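Local coordinates for protein succinate dehydrogenase subunit A (Mycolicibacterium smegmatis, PDB 7D6V) that probably catalyses FAD-dependent oxidation of succinate to fumarate as the flavoprotein subunit, handing electrons on to the iron-sulfur subunit of the complex, at residues A[54-58]-A[94-99]; A[50-55]-A[426-430]. All coordinates share one frame; numbering follows the deposited sequence.

Contact 1 (A[54-58]-A[94-99]); sequences CAAAM and APDRVW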
loop_
_atom_site.group_PDB
_atom_site.type_symbol
_atom_site.label_atom_id
_atom_site.label_comp_id
_atom_site.label_asym_id
_atom_site.label_seq_id
_atom_site.Cartn_x
_atom_site.Cartn_y
_atom_site.Cartn_z
ATOM N N CYS A 54 -1.362 -13.921 -9.752
ATOM C CA CYS A 54 -2.414 -14.927 -9.707
ATOM C C CYS A 54 -2.141 -15.966 -10.779
ATOM O O CYS A 54 -2.037 -15.627 -11.961
ATOM C CB CYS A 54 -3.791 -14.305 -9.930
ATOM S SG CYS A 54 -4.409 -13.323 -8.579
ATOM N N ALA A 55 -2.055 -17.228 -10.375
ATOM C CA ALA A 55 -1.868 -18.316 -11.326
ATOM C C ALA A 55 -3.208 -18.617 -11.985
ATOM O O ALA A 55 -4.146 -19.068 -11.323
ATOM C CB ALA A 55 -1.301 -19.544 -10.625
ATOM N N ALA A 56 -3.304 -18.360 -13.286
ATOM C CA ALA A 56 -4.526 -18.612 -14.034
ATOM C C ALA A 56 -4.162 -18.967 -15.465
ATOM O O ALA A 56 -3.437 -18.219 -16.123
ATOM C CB ALA A 56 -5.456 -17.395 -14.004
ATOM N N ALA A 57 -4.676 -20.099 -15.945
ATOM C CA ALA A 57 -4.369 -20.586 -17.289
ATOM C C ALA A 57 -5.177 -19.799 -18.322
ATOM O O ALA A 57 -6.051 -20.319 -19.017
ATOM C CB ALA A 57 -4.637 -22.079 -17.389
ATOM N N MET A 58 -4.858 -18.508 -18.416
ATOM C CA MET A 58 -5.485 -17.635 -19.400
ATOM C C MET A 58 -4.885 -17.787 -20.790
ATOM O O MET A 58 -5.534 -17.405 -21.769
ATOM C CB MET A 58 -5.384 -16.179 -18.944
ATOM C CG MET A 58 -6.249 -15.858 -17.741
ATOM S SD MET A 58 -6.250 -14.117 -17.287
ATOM C CE MET A 58 -4.505 -13.830 -17.045
ATOM N N ALA A 94 -10.023 -20.629 -12.442
ATOM C CA ALA A 94 -9.154 -19.499 -12.133
ATOM C C ALA A 94 -9.175 -18.394 -13.190
ATOM O O ALA A 94 -9.233 -17.216 -12.819
ATOM C CB ALA A 94 -7.716 -19.975 -11.910
ATOM N N PRO A 95 -9.102 -18.699 -14.495
ATOM C CA PRO A 95 -9.108 -17.604 -15.483
ATOM C C PRO A 95 -10.359 -16.743 -15.444
ATOM O O PRO A 95 -10.270 -15.532 -15.678
ATOM C CB PRO A 95 -8.975 -18.344 -16.819
ATOM C CG PRO A 95 -8.338 -19.621 -16.477
ATOM C CD PRO A 95 -8.895 -20.001 -15.155
ATOM N N ASP A 96 -11.521 -17.333 -15.157
ATOM C CA ASP A 96 -12.760 -16.561 -15.116
ATOM C C ASP A 96 -12.724 -15.509 -14.016
ATOM O O ASP A 96 -13.163 -14.371 -14.222
ATOM C CB ASP A 96 -13.949 -17.495 -14.913
ATOM C CG ASP A 96 -14.307 -18.263 -16.162
ATOM O OD1 ASP A 96 -14.188 -17.696 -17.266
ATOM O OD2 ASP A 96 -14.710 -19.438 -16.038
ATOM N N ARG A 97 -12.219 -15.873 -12.838
ATOM C CA ARG A 97 -12.180 -14.930 -11.727
ATOM C C ARG A 97 -11.226 -13.780 -12.013
ATOM O O ARG A 97 -11.533 -12.619 -11.718
ATOM C CB ARG A 97 -11.790 -15.657 -10.441
ATOM C CG ARG A 97 -12.580 -16.932 -10.185
ATOM C CD ARG A 97 -13.965 -16.651 -9.617
ATOM N NE ARG A 97 -14.932 -16.299 -10.654
ATOM C CZ ARG A 97 -15.576 -17.179 -11.411
ATOM N NH1 ARG A 97 -15.364 -18.475 -11.254
ATOM N NH2 ARG A 97 -16.435 -16.763 -12.327
ATOM N N VAL A 98 -10.074 -14.078 -12.614
ATOM C CA VAL A 98 -9.133 -13.024 -12.974
ATOM C C VAL A 98 -9.733 -12.113 -14.036
ATOM O O VAL A 98 -9.575 -10.889 -13.986
ATOM C CB VAL A 98 -7.797 -13.634 -13.435
ATOM C CG1 VAL A 98 -6.799 -12.540 -13.756
ATOM C CG2 VAL A 98 -7.249 -14.556 -12.366
ATOM N N TRP A 99 -10.431 -12.692 -15.015
ATOM C CA TRP A 99 -11.053 -11.874 -16.053
ATOM C C TRP A 99 -12.134 -10.971 -15.480
ATOM O O TRP A 99 -12.249 -9.807 -15.875
ATOM C CB TRP A 99 -11.629 -12.758 -17.153
ATOM C CG TRP A 99 -10.614 -13.188 -18.139
ATOM C CD1 TRP A 99 -9.520 -12.489 -18.542
ATOM C CD2 TRP A 99 -10.589 -14.424 -18.855
ATOM N NE1 TRP A 99 -8.812 -13.212 -19.467
ATOM C CE2 TRP A 99 -9.449 -14.406 -19.676
ATOM C CE3 TRP A 99 -11.423 -15.543 -18.883
ATOM C CZ2 TRP A 99 -9.119 -15.462 -20.513
ATOM C CZ3 TRP A 99 -11.093 -16.591 -19.713
ATOM C CH2 TRP A 99 -9.951 -16.543 -20.518
#
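Cys54 CB approaches Val98 CG2 to 4.2 Å where residues 54-58 begin to follow helix 84-102. Ala55 turns its methyl the other way and meets the helix through its backbone, Ala55 O lying 3.7 Å from Ala94 CB. The two segments come nearest at Ala56, whose CA is 4.9 Å from Pro95 CA; its methyl points at the helix, Ala56 CB lying 3.7 Å from Val98 CG2 and 4.0 Å from Ala94 CB. Ala57 is the centre of an inverse gamma turn, and Ala57 O rests against the proline ring, 3.5 Å from Pro95 CG. Met58, which closes the turn, buries the largest area of the contact. Its CG packs on Pro95 CB (3.8 Å) and lies over one face of the Trp99 indole, near the rim, while SD sits obliquely, nearest NE1, 4.0 Å from the centroid of the five-membered ring and 32° off its normal. An extended chi2 (-175°) carries SD past the proline to meet Val98 CG1. Val98, with CG1 anti to its backbone N (chi1 -178°), divides its branches: CG2 serves Ala56 and Cys54, CG1 the methionine. Backbone hydrogen bonds run elsewhere, linking Cys54 with Ala130 and Ala56 with Arg128. Trp99 further packs on Gly127 of the iron-sulfur subunit. The arrangement is a short edge strand and turn laid on a helix within the FAD-binding fold, closed by a Met-aromatic contact.

Contact 2 (A[50-55]-A[426-430]); sequences AEGGCA and GNSLS. With FAD (flavin-adenine dinucleotide), chain D.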
loop_
_atom_site.group_PDB
_atom_site.type_symbol
_atom_site.label_atom_id
_atom_site.label_comp_id
_atom_site.label_asym_id
_atom_site.label_seq_id
_atom_site.Cartn_x
_atom_site.Cartn_y
_atom_site.Cartn_z
ATOM N N ALA A 50 0.918 -9.286 -0.512
ATOM C CA ALA A 50 1.371 -10.153 -1.591
ATOM C C ALA A 50 1.919 -9.329 -2.752
ATOM O O ALA A 50 1.345 -8.307 -3.137
ATOM C CB ALA A 50 0.229 -11.046 -2.067
ATOM N N GLU A 51 3.041 -9.783 -3.312
ATOM C CA GLU A 51 3.736 -9.055 -4.367
ATOM C C GLU A 51 3.947 -9.877 -5.632
ATOM O O GLU A 51 4.676 -9.433 -6.525
ATOM C CB GLU A 51 5.092 -8.547 -3.868
ATOM C CG GLU A 51 5.082 -7.954 -2.477
ATOM C CD GLU A 51 6.380 -7.246 -2.146
ATOM O OE1 GLU A 51 7.312 -7.908 -1.643
ATOM O OE2 GLU A 51 6.473 -6.028 -2.398
ATOM N N GLY A 52 3.338 -11.051 -5.742
ATOM C CA GLY A 52 3.576 -11.885 -6.902
ATOM C C GLY A 52 2.511 -11.770 -7.969
ATOM O O GLY A 52 2.437 -10.761 -8.674
ATOM N N GLY A 53 1.680 -12.798 -8.102
ATOM C CA GLY A 53 0.656 -12.789 -9.127
ATOM C C GLY A 53 -0.383 -13.851 -8.856
ATOM O O GLY A 53 -0.319 -14.579 -7.864
ATOM N N CYS A 54 -1.362 -13.921 -9.752
ATOM C CA CYS A 54 -2.414 -14.927 -9.707
ATOM C C CYS A 54 -2.141 -15.966 -10.779
ATOM O O CYS A 54 -2.037 -15.627 -11.961
ATOM C CB CYS A 54 -3.791 -14.305 -9.930
ATOM S SG CYS A 54 -4.409 -13.323 -8.579
ATOM N N ALA A 55 -2.055 -17.228 -10.375
ATOM C CA ALA A 55 -1.868 -18.316 -11.326
ATOM C C ALA A 55 -3.208 -18.617 -11.985
ATOM O O ALA A 55 -4.146 -19.068 -11.323
ATOM C CB ALA A 55 -1.301 -19.544 -10.625
ATOM N N GLY A 426 1.510 -18.051 -6.313
ATOM C CA GLY A 426 0.455 -17.573 -7.172
ATOM C C GLY A 426 -0.857 -18.309 -7.017
ATOM O O GLY A 426 -1.903 -17.770 -7.398
ATOM N N ASN A 427 -0.830 -19.520 -6.460
ATOM C CA ASN A 427 -2.049 -20.309 -6.333
ATOM C C ASN A 427 -2.942 -19.800 -5.214
ATOM O O ASN A 427 -4.160 -19.984 -5.273
ATOM C CB ASN A 427 -1.703 -21.777 -6.098
ATOM C CG ASN A 427 -1.678 -22.584 -7.375
ATOM O OD1 ASN A 427 -1.793 -22.042 -8.469
ATOM N ND2 ASN A 427 -1.510 -23.890 -7.240
ATOM N N SER A 428 -2.368 -19.173 -4.189
ATOM C CA SER A 428 -3.186 -18.696 -3.079
ATOM C C SER A 428 -4.093 -17.550 -3.501
ATOM O O SER A 428 -5.267 -17.510 -3.119
ATOM C CB SER A 428 -2.301 -18.269 -1.917
ATOM O OG SER A 428 -1.329 -19.258 -1.655
ATOM N N LEU A 429 -3.565 -16.604 -4.280
ATOM C CA LEU A 429 -4.356 -15.443 -4.671
ATOM C C LEU A 429 -5.550 -15.841 -5.530
ATOM O O LEU A 429 -6.647 -15.299 -5.363
ATOM C CB LEU A 429 -3.474 -14.430 -5.399
ATOM C CG LEU A 429 -2.417 -13.714 -4.557
ATOM C CD1 LEU A 429 -1.675 -12.686 -5.388
ATOM C CD2 LEU A 429 -3.058 -13.054 -3.351
ATOM N N SER A 430 -5.359 -16.779 -6.457
ATOM C CA SER A 430 -6.475 -17.246 -7.274
ATOM C C SER A 430 -7.398 -18.182 -6.500
ATOM O O SER A 430 -8.607 -18.217 -6.768
ATOM C CB SER A 430 -5.945 -17.926 -8.537
ATOM O OG SER A 430 -5.091 -19.008 -8.220
HETATM P PA FAD D . -6.582 -12.141 4.656
HETATM O O1A FAD D . -7.066 -11.206 3.611
HETATM O O2A FAD D . -5.132 -12.230 4.935
HETATM O O5B FAD D . -7.277 -11.707 6.026
HETATM C C5B FAD D . -8.410 -12.354 6.575
HETATM C C4B FAD D . -9.376 -11.321 7.130
HETATM O O4B FAD D . -10.079 -11.851 8.248
HETATM C C3B FAD D . -8.715 -10.060 7.633
HETATM O O3B FAD D . -9.497 -8.967 7.178
HETATM C C2B FAD D . -8.840 -10.137 9.132
HETATM O O2B FAD D . -8.920 -8.857 9.745
HETATM C C1B FAD D . -10.128 -10.890 9.290
HETATM N N9A FAD D . -10.205 -11.547 10.604
HETATM C C8A FAD D . -9.341 -12.429 11.104
HETATM N N7A FAD D . -9.724 -12.829 12.330
HETATM C C5A FAD D . -10.856 -12.186 12.629
HETATM C C6A FAD D . -11.793 -12.139 13.761
HETATM N N6A FAD D . -11.596 -12.880 14.862
HETATM N N1A FAD D . -12.854 -11.329 13.662
HETATM C C2A FAD D . -13.082 -10.584 12.578
HETATM N N3A FAD D . -12.276 -10.577 11.519
HETATM C C4A FAD D . -11.170 -11.343 11.485
HETATM N N1 FAD D . 0.373 -15.623 -1.957
HETATM C C2 FAD D . 0.605 -15.634 -3.284
HETATM O O2 FAD D . -0.073 -16.382 -3.994
HETATM N N3 FAD D . 1.532 -14.878 -3.872
HETATM C C4 FAD D . 2.305 -14.052 -3.179
HETATM O O4 FAD D . 3.158 -13.358 -3.747
HETATM C C4X FAD D . 2.126 -13.974 -1.720
HETATM N N5 FAD D . 2.873 -13.158 -0.961
HETATM C C5X FAD D . 2.681 -13.107 0.366
HETATM C C6 FAD D . 3.458 -12.258 1.136
HETATM C C7 FAD D . 3.271 -12.201 2.503
HETATM C C7M FAD D . 4.109 -11.288 3.347
HETATM C C8 FAD D . 2.242 -13.046 3.142
HETATM C C8M FAD D . 2.037 -12.984 4.626
HETATM C C9 FAD D . 1.459 -13.893 2.380
HETATM C C9A FAD D . 1.648 -13.951 1.014
HETATM N N10 FAD D . 0.861 -14.809 0.242
HETATM C C10 FAD D . 1.083 -14.833 -1.137
HETATM C "C1'" FAD D . -0.172 -15.639 0.851
HETATM C "C2'" FAD D . -1.540 -15.024 0.579
HETATM O "O2'" FAD D . -1.455 -13.602 0.613
HETATM C "C3'" FAD D . -2.573 -15.427 1.616
HETATM O "O3'" FAD D . -2.793 -16.828 1.516
HETATM C "C4'" FAD D . -3.890 -14.709 1.368
HETATM O "O4'" FAD D . -3.697 -13.306 1.472
HETATM C "C5'" FAD D . -4.965 -15.110 2.358
HETATM O "O5'" FAD D . -6.067 -14.236 2.166
HETATM P P FAD D . -7.420 -14.352 2.999
HETATM O O1P FAD D . -8.448 -13.561 2.272
HETATM O O2P FAD D . -7.701 -15.782 3.297
HETATM O O3P FAD D . -7.099 -13.638 4.404
#
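Ser430 OG is hydrogen-bonded with His90 NE2 and lies 3.2 Å from both Ala55 O and Asn427 O, either of which could be a weak acceptor. In a firmer link, Ala55 N donates to Gly426 O over 3.0 Å with 170° at the hydrogen, nearly straight though the donor stands 54° out of the carbonyl plane. Leu429 joins residues 50-54 to the flavin. With CG anti to its carbonyl carbon (chi1 -69°), it presents each part to a different neighbour: Leu429 CB meets Cys54 SG at 3.5 Å, CD1 lies against the carbonyl of Gly53, CD2 reaches Ala50 CB at 4.1 Å, and CG packs beside the O2 end of the pyrimidine. Ala50 places its CB 3.5 Å from FAD C4X. Both segments also offer backbone amides to the ring carbonyls: Gly52 N to FAD O4 at 3.1 Å and Gly426 N to FAD O2 at 3.3 Å, each a weak bond. Asn427 OD1 comes up to Ala55 CB, while OD1 is hydrogen-bonded to His70 and ND2 to Thr74. Gly426 is the N-cap residue of helix 427-448, and with Gly426 N and Leu429 N both beside O2, the amino end of the helix faces it. The positive end of the helix dipole and the two amides would probably draw electron density toward the pyrimidine carbonyls, consistent with stabilisation of the reduced flavin.

How the contacts relate
Contacts 1 and 2 share Cys54 and Ala55, and their centres are 10 Å apart. The chain at 54-56 is used on two sides: at Ala55 the methyl faces 426-430, whereas that of Ala56 faces 94-99. The centre of contact 2 lies about 13 Å from the chain centre and the contact lines the FAD pocket; contact 1, about 20 Å from that centre, is farther out, with the Cys54 side chain still about 7 Å from FAD. The two helices also meet directly, through His90 with Ser430 and Arg97 against Leu433 and Arg437. Segments of both contacts reach the iron-sulfur subunit: Trp99 packs on it, and Glu51, which takes no part in contact 2 itself, forms a salt bridge with Lys58 of that subunit.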